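PDB 3EB7: insecticidal Delta-Endotoxin Cry8Ea1 from Bacillus Thuringiensis, which is toxic to soil-dwelling larvae of Holotrichia parallela, probably by inserting into midgut cell membranes and forming pores there. Local coordinates for residues Asp149-Gly154 with Asn166-Gln171; Lys300-Gln305 with Ser326-Thr331. One frame throughout, in Å; residues are numbered along the deposited sequence.

Interaction 1: Asp149-Gly154 with Asn166-Gln171; sequences DASIFG and NYYNRQ
Ala150 and Tyr167, like Ser151 and Tyr168, bring their CA atoms to 6.8 Å where two consecutive helices, 133-153 and 161-191, pass each other in opposite directions. No direct hydrogen bond joins the two segments. The CB methyl of Ala150 rests against the start of the Tyr167 side chain, 3.9 Å from Tyr167 CD2 and about as far from Tyr167 CB, meeting the ring obliquely. Phe109 and Phe159 approach the same tyrosine edge-to-face, and Phe109 of helix 99-119 also touches Ala150. The two tyrosines splay apart: Tyr167 turns CG anti to its carbonyl carbon (chi1 -78°), whereas CG of Tyr168 stands opposite its backbone N (chi1 -177°). Tyr168 CD2 therefore comes to 3.9 Å from Ser151 OG, while its hydroxyl bonds to Asp226. Beside this ring, at its edge and in its plane, a water spans the groove. The water oxygen is hydrogen-bonded to Ser151 OG at 2.9 Å and donates to Gln171 OE1 over 2.7 Å. Gln171 NE2 bonds to Leu144 O, earlier on the first helix, and to Tyr225 O, which fixes the amide with its oxygen turned to the water. The short side chains of Ala150 and Ser151 are consistent with the CA spacing in this helical N-terminal domain. Between residues 149-154 and 166-171 the chemistry is divided: apolar packing at Tyr167, a water-mediated polar link at Ser151.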
loop_
_atom_site.group_PDB
_atom_site.type_symbol
_atom_site.label_atom_id
_atom_site.label_comp_id
_atom_site.label_asym_id
_atom_site.label_seq_id
_atom_site.Cartn_x
_atom_site.Cartn_y
_atom_site.Cartn_z
ATOM N N ASP A 149 -12.896 -13.527 14.958
ATOM C CA ASP A 149 -13.132 -13.812 16.375
ATOM C C ASP A 149 -13.927 -15.103 16.589
ATOM O O ASP A 149 -13.620 -15.891 17.513
ATOM C CB ASP A 149 -13.873 -12.644 17.023
ATOM C CG ASP A 149 -13.163 -11.337 16.819
ATOM O OD1 ASP A 149 -11.946 -11.349 16.529
ATOM O OD2 ASP A 149 -13.829 -10.294 16.939
ATOM N N ALA A 150 -14.928 -15.315 15.736
ATOM C CA ALA A 150 -15.637 -16.600 15.666
ATOM C C ALA A 150 -14.676 -17.766 15.522
ATOM O O ALA A 150 -14.894 -18.798 16.132
ATOM C CB ALA A 150 -16.637 -16.613 14.527
ATOM N N SER A 151 -13.611 -17.602 14.737
ATOM C CA SER A 151 -12.583 -18.636 14.582
ATOM C C SER A 151 -11.698 -18.863 15.794
ATOM O O SER A 151 -11.276 -19.977 16.064
ATOM C CB SER A 151 -11.685 -18.316 13.390
ATOM O OG SER A 151 -12.300 -18.797 12.233
ATOM N N ILE A 152 -11.367 -17.800 16.494
ATOM C CA ILE A 152 -10.496 -17.897 17.665
ATOM C C ILE A 152 -11.253 -18.210 18.963
ATOM O O ILE A 152 -10.715 -18.893 19.829
ATOM C CB ILE A 152 -9.668 -16.608 17.832
ATOM C CG1 ILE A 152 -8.883 -16.346 16.542
ATOM C CG2 ILE A 152 -8.672 -16.733 18.978
ATOM C CD1 ILE A 152 -8.570 -14.889 16.336
ATOM N N PHE A 153 -12.498 -17.741 19.079
ATOM C CA PHE A 153 -13.209 -17.760 20.345
ATOM C C PHE A 153 -14.508 -18.559 20.309
ATOM O O PHE A 153 -15.109 -18.804 21.344
ATOM C CB PHE A 153 -13.526 -16.333 20.794
ATOM C CG PHE A 153 -12.334 -15.395 20.818
ATOM C CD1 PHE A 153 -12.444 -14.107 20.276
ATOM C CD2 PHE A 153 -11.127 -15.769 21.428
ATOM C CE1 PHE A 153 -11.377 -13.214 20.300
ATOM C CE2 PHE A 153 -10.036 -14.888 21.463
ATOM C CZ PHE A 153 -10.166 -13.605 20.884
ATOM N N GLY A 154 -14.943 -18.954 19.118
ATOM C CA GLY A 154 -16.230 -19.599 18.942
ATOM C C GLY A 154 -16.456 -20.816 19.809
ATOM O O GLY A 154 -17.468 -20.920 20.481
ATOM N N ASN A 166 -19.555 -22.755 9.446
ATOM C CA ASN A 166 -20.361 -21.829 8.656
ATOM C C ASN A 166 -19.755 -20.414 8.648
ATOM O O ASN A 166 -19.692 -19.778 7.589
ATOM C CB ASN A 166 -21.793 -21.772 9.185
ATOM C CG ASN A 166 -22.595 -23.015 8.850
ATOM O OD1 ASN A 166 -22.223 -23.792 7.948
ATOM N ND2 ASN A 166 -23.694 -23.232 9.591
ATOM N N TYR A 167 -19.325 -19.951 9.830
ATOM C CA TYR A 167 -18.694 -18.641 9.994
ATOM C C TYR A 167 -17.396 -18.584 9.202
ATOM O O TYR A 167 -17.129 -17.599 8.519
ATOM C CB TYR A 167 -18.421 -18.337 11.474
ATOM C CG TYR A 167 -19.626 -17.888 12.283
ATOM C CD1 TYR A 167 -20.460 -16.864 11.815
ATOM C CD2 TYR A 167 -19.920 -18.469 13.524
ATOM C CE1 TYR A 167 -21.557 -16.449 12.521
ATOM C CE2 TYR A 167 -21.045 -18.054 14.264
ATOM C CZ TYR A 167 -21.846 -17.031 13.753
ATOM O OH TYR A 167 -22.940 -16.566 14.448
ATOM N N TYR A 168 -16.611 -19.653 9.278
ATOM C CA TYR A 168 -15.381 -19.755 8.521
ATOM C C TYR A 168 -15.618 -19.804 7.000
ATOM O O TYR A 168 -14.924 -19.137 6.240
ATOM C CB TYR A 168 -14.538 -20.941 8.978
ATOM C CG TYR A 168 -13.224 -20.981 8.230
ATOM C CD1 TYR A 168 -13.024 -21.873 7.164
ATOM C CD2 TYR A 168 -12.199 -20.077 8.546
ATOM C CE1 TYR A 168 -11.826 -21.897 6.470
ATOM C CE2 TYR A 168 -11.026 -20.078 7.856
ATOM C CZ TYR A 168 -10.839 -20.999 6.810
ATOM O OH TYR A 168 -9.636 -21.005 6.133
ATOM N N ASN A 169 -16.610 -20.566 6.558
ATOM C CA ASN A 169 -16.927 -20.600 5.152
ATOM C C ASN A 169 -17.472 -19.277 4.670
ATOM O O ASN A 169 -17.205 -18.868 3.572
ATOM C CB ASN A 169 -17.899 -21.769 4.833
ATOM C CG ASN A 169 -17.235 -23.149 5.021
ATOM O OD1 ASN A 169 -16.051 -23.311 4.757
ATOM N ND2 ASN A 169 -17.988 -24.122 5.510
ATOM N N ARG A 170 -18.251 -18.597 5.490
ATOM C CA ARG A 170 -18.724 -17.276 5.088
ATOM C C ARG A 170 -17.560 -16.287 5.024
ATOM O O ARG A 170 -17.493 -15.464 4.120
ATOM C CB ARG A 170 -19.827 -16.789 6.022
ATOM C CG ARG A 170 -20.708 -15.674 5.417
ATOM C CD ARG A 170 -22.159 -15.824 5.930
ATOM N NE ARG A 170 -22.204 -16.009 7.374
ATOM C CZ ARG A 170 -22.275 -14.996 8.242
ATOM N NH1 ARG A 170 -22.315 -13.733 7.809
ATOM N NH2 ARG A 170 -22.320 -15.242 9.547
ATOM N N GLN A 171 -16.640 -16.363 5.985
ATOM C CA GLN A 171 -15.496 -15.472 5.980
ATOM C C GLN A 171 -14.694 -15.665 4.683
ATOM O O GLN A 171 -14.273 -14.677 4.077
ATOM C CB GLN A 171 -14.632 -15.641 7.228
ATOM C CG GLN A 171 -13.522 -14.573 7.351
ATOM C CD GLN A 171 -12.419 -14.937 8.309
ATOM O OE1 GLN A 171 -11.951 -16.075 8.350
ATOM N NE2 GLN A 171 -11.974 -13.968 9.068
HETATM O O HOH W 1 -10.673 -17.495 10.262
#

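Interaction 2: Lys300-Gln305 with Ser326-Thr331; sequences KWIGHQ and SSVIAT
A single methyl, CD1 of Ile302, makes every close contact between these two pieces of chain, and no hydrogen bond crosses between them. They belong to one four-stranded antiparallel sheet with strand order 3-2-1-4, a Greek key, as in the beta-prism second domain of three-domain Cry toxins. Strand 278-292 runs between strands 296-310 and 330-335, so Ile302 and residues 327-328 are not neighbours in the sheet's backbone pairing. The nearest CA atoms, those of Ile302 and Val328, are 7.9 Å apart.

Two classic beta bulges shape the surroundings: Ile302 and Gly303 face Tyr286, and Ile329 and Ala330 face Thr287. The first lets Trp301 and His304 project from the same side of the strand although three residues apart, with Ile302 on the other. Trp301 NE1 donates to His304 ND1 over 3.0 Å at an angle of 151°; the acceptor lies in the indole plane, whereas the donor is tilted 32° out of the imidazole plane. His304 NE2 bonds to Val419 O and the indole stacks on Phe421, which ties this side to strand 414-422.

On the other side, Ile302 holds CG1 between its backbone N and carbonyl carbon (chi1 63°), and the chain then extends to present CD1 at its tip. Thr322, Arg423 and Asp426 flank the side chain; Asp426 also forms a salt bridge with Lys300. The methyl reaches Ser327 at both backbone and side chain, with Ile302 CD1 3.9 Å from Ser327 CB. Val328 adds the one apolar pair, Ile302 CD1 to Val328 CG2 at 4.1 Å. Closest of all is a carbonyl: Ser327 O lies 3.7 Å from Ile302 CD1.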
loop_
_atom_site.group_PDB
_atom_site.type_symbol
_atom_site.label_atom_id
_atom_site.label_comp_id
_atom_site.label_asym_id
_atom_site.label_seq_id
_atom_site.Cartn_x
_atom_site.Cartn_y
_atom_site.Cartn_z
ATOM N N LYS A 300 16.041 27.430 -9.466
ATOM C CA LYS A 300 15.106 26.318 -9.421
ATOM C C LYS A 300 15.717 25.020 -9.936
ATOM O O LYS A 300 16.703 25.026 -10.634
ATOM C CB LYS A 300 13.815 26.672 -10.183
ATOM C CG LYS A 300 14.018 27.040 -11.630
ATOM C CD LYS A 300 12.654 27.124 -12.355
ATOM C CE LYS A 300 12.683 27.963 -13.657
ATOM N NZ LYS A 300 13.450 27.251 -14.687
ATOM N N TRP A 301 15.093 23.918 -9.559
ATOM C CA TRP A 301 15.443 22.564 -9.956
ATOM C C TRP A 301 15.056 22.409 -11.435
ATOM O O TRP A 301 13.832 22.385 -11.785
ATOM C CB TRP A 301 14.599 21.640 -9.066
ATOM C CG TRP A 301 14.743 20.116 -9.202
ATOM C CD1 TRP A 301 14.945 19.369 -10.356
ATOM C CD2 TRP A 301 14.619 19.162 -8.128
ATOM N NE1 TRP A 301 14.979 18.014 -10.035
ATOM C CE2 TRP A 301 14.765 17.864 -8.688
ATOM C CE3 TRP A 301 14.390 19.282 -6.749
ATOM C CZ2 TRP A 301 14.724 16.703 -7.907
ATOM C CZ3 TRP A 301 14.354 18.124 -5.972
ATOM C CH2 TRP A 301 14.518 16.845 -6.565
ATOM N N ILE A 302 16.079 22.368 -12.295
ATOM C CA ILE A 302 15.895 22.190 -13.751
ATOM C C ILE A 302 16.253 20.784 -14.287
ATOM O O ILE A 302 16.053 20.503 -15.468
ATOM C CB ILE A 302 16.660 23.250 -14.617
ATOM C CG1 ILE A 302 18.181 23.130 -14.416
ATOM C CG2 ILE A 302 16.157 24.640 -14.355
ATOM C CD1 ILE A 302 19.040 23.991 -15.399
ATOM N N GLY A 303 16.780 19.917 -13.432
ATOM C CA GLY A 303 17.117 18.545 -13.813
ATOM C C GLY A 303 17.729 17.844 -12.624
ATOM O O GLY A 303 18.097 18.497 -11.639
ATOM N N HIS A 304 17.809 16.518 -12.677
ATOM C CA HIS A 304 18.437 15.728 -11.616
ATOM C C HIS A 304 18.939 14.404 -12.137
ATOM O O HIS A 304 18.552 13.929 -13.204
ATOM C CB HIS A 304 17.501 15.511 -10.410
ATOM C CG HIS A 304 16.293 14.671 -10.694
ATOM N ND1 HIS A 304 15.116 15.198 -11.186
ATOM C CD2 HIS A 304 16.066 13.346 -10.515
ATOM C CE1 HIS A 304 14.228 14.230 -11.330
ATOM N NE2 HIS A 304 14.765 13.101 -10.902
ATOM N N GLN A 305 19.811 13.815 -11.348
ATOM C CA GLN A 305 20.369 12.510 -11.606
ATOM C C GLN A 305 20.036 11.695 -10.369
ATOM O O GLN A 305 20.263 12.122 -9.247
ATOM C CB GLN A 305 21.883 12.658 -11.819
ATOM C CG GLN A 305 22.478 11.562 -12.636
ATOM C CD GLN A 305 23.967 11.374 -12.424
ATOM O OE1 GLN A 305 24.730 11.494 -13.358
ATOM N NE2 GLN A 305 24.376 11.058 -11.210
ATOM N N SER A 326 24.962 25.669 -20.367
ATOM C CA SER A 326 25.010 27.015 -19.843
ATOM C C SER A 326 23.908 27.328 -18.835
ATOM O O SER A 326 24.060 28.262 -18.035
ATOM C CB SER A 326 24.974 28.014 -20.994
ATOM O OG SER A 326 23.801 27.867 -21.793
ATOM N N SER A 327 22.797 26.584 -18.860
ATOM C CA SER A 327 21.694 26.873 -17.929
ATOM C C SER A 327 21.999 26.413 -16.509
ATOM O O SER A 327 21.394 26.901 -15.575
ATOM C CB SER A 327 20.394 26.204 -18.368
ATOM O OG SER A 327 19.758 26.910 -19.407
ATOM N N VAL A 328 22.902 25.451 -16.352
ATOM C CA VAL A 328 23.175 24.830 -15.052
ATOM C C VAL A 328 24.126 25.732 -14.297
ATOM O O VAL A 328 25.285 25.902 -14.706
ATOM C CB VAL A 328 23.797 23.419 -15.213
ATOM C CG1 VAL A 328 24.234 22.834 -13.854
ATOM C CG2 VAL A 328 22.833 22.482 -15.939
ATOM N N ILE A 329 23.651 26.367 -13.225
ATOM C CA ILE A 329 24.565 27.287 -12.529
ATOM C C ILE A 329 25.068 26.726 -11.229
ATOM O O ILE A 329 26.056 27.213 -10.674
ATOM C CB ILE A 329 24.021 28.754 -12.399
ATOM C CG1 ILE A 329 22.591 28.817 -11.825
ATOM C CG2 ILE A 329 24.082 29.455 -13.778
ATOM C CD1 ILE A 329 22.508 28.727 -10.307
ATOM N N ALA A 330 24.408 25.674 -10.754
ATOM C CA ALA A 330 24.817 25.013 -9.526
ATOM C C ALA A 330 24.361 23.564 -9.579
ATOM O O ALA A 330 23.464 23.218 -10.363
ATOM C CB ALA A 330 24.269 25.738 -8.293
ATOM N N THR A 331 25.061 22.712 -8.823
ATOM C CA THR A 331 24.665 21.321 -8.599
ATOM C C THR A 331 24.676 21.081 -7.105
ATOM O O THR A 331 25.293 21.809 -6.376
ATOM C CB THR A 331 25.588 20.277 -9.269
ATOM O OG1 THR A 331 26.827 20.195 -8.550
ATOM C CG2 THR A 331 25.842 20.594 -10.765
#

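From the N terminus, the chain first reaches interaction 1, which closes a loop with 11 residues between its segments and joins helices 133-153 and 161-191 in the helical N-terminal domain. It then completes that domain and enters the beta-rich second one, where interaction 2 closes a longer excursion of 20 residues that includes strand 316-321. The two loops follow one another in series, neither nesting nor crossing. The centres of interactions 1 and 2 lie about 60 Å apart, on opposite sides of the chain's centre. The nearest atoms of interactions 1 and 2 are about 43 Å apart. Each contact is thus local to its domain: one joins successive helices, the other links strand 296-310 to residues 327-328.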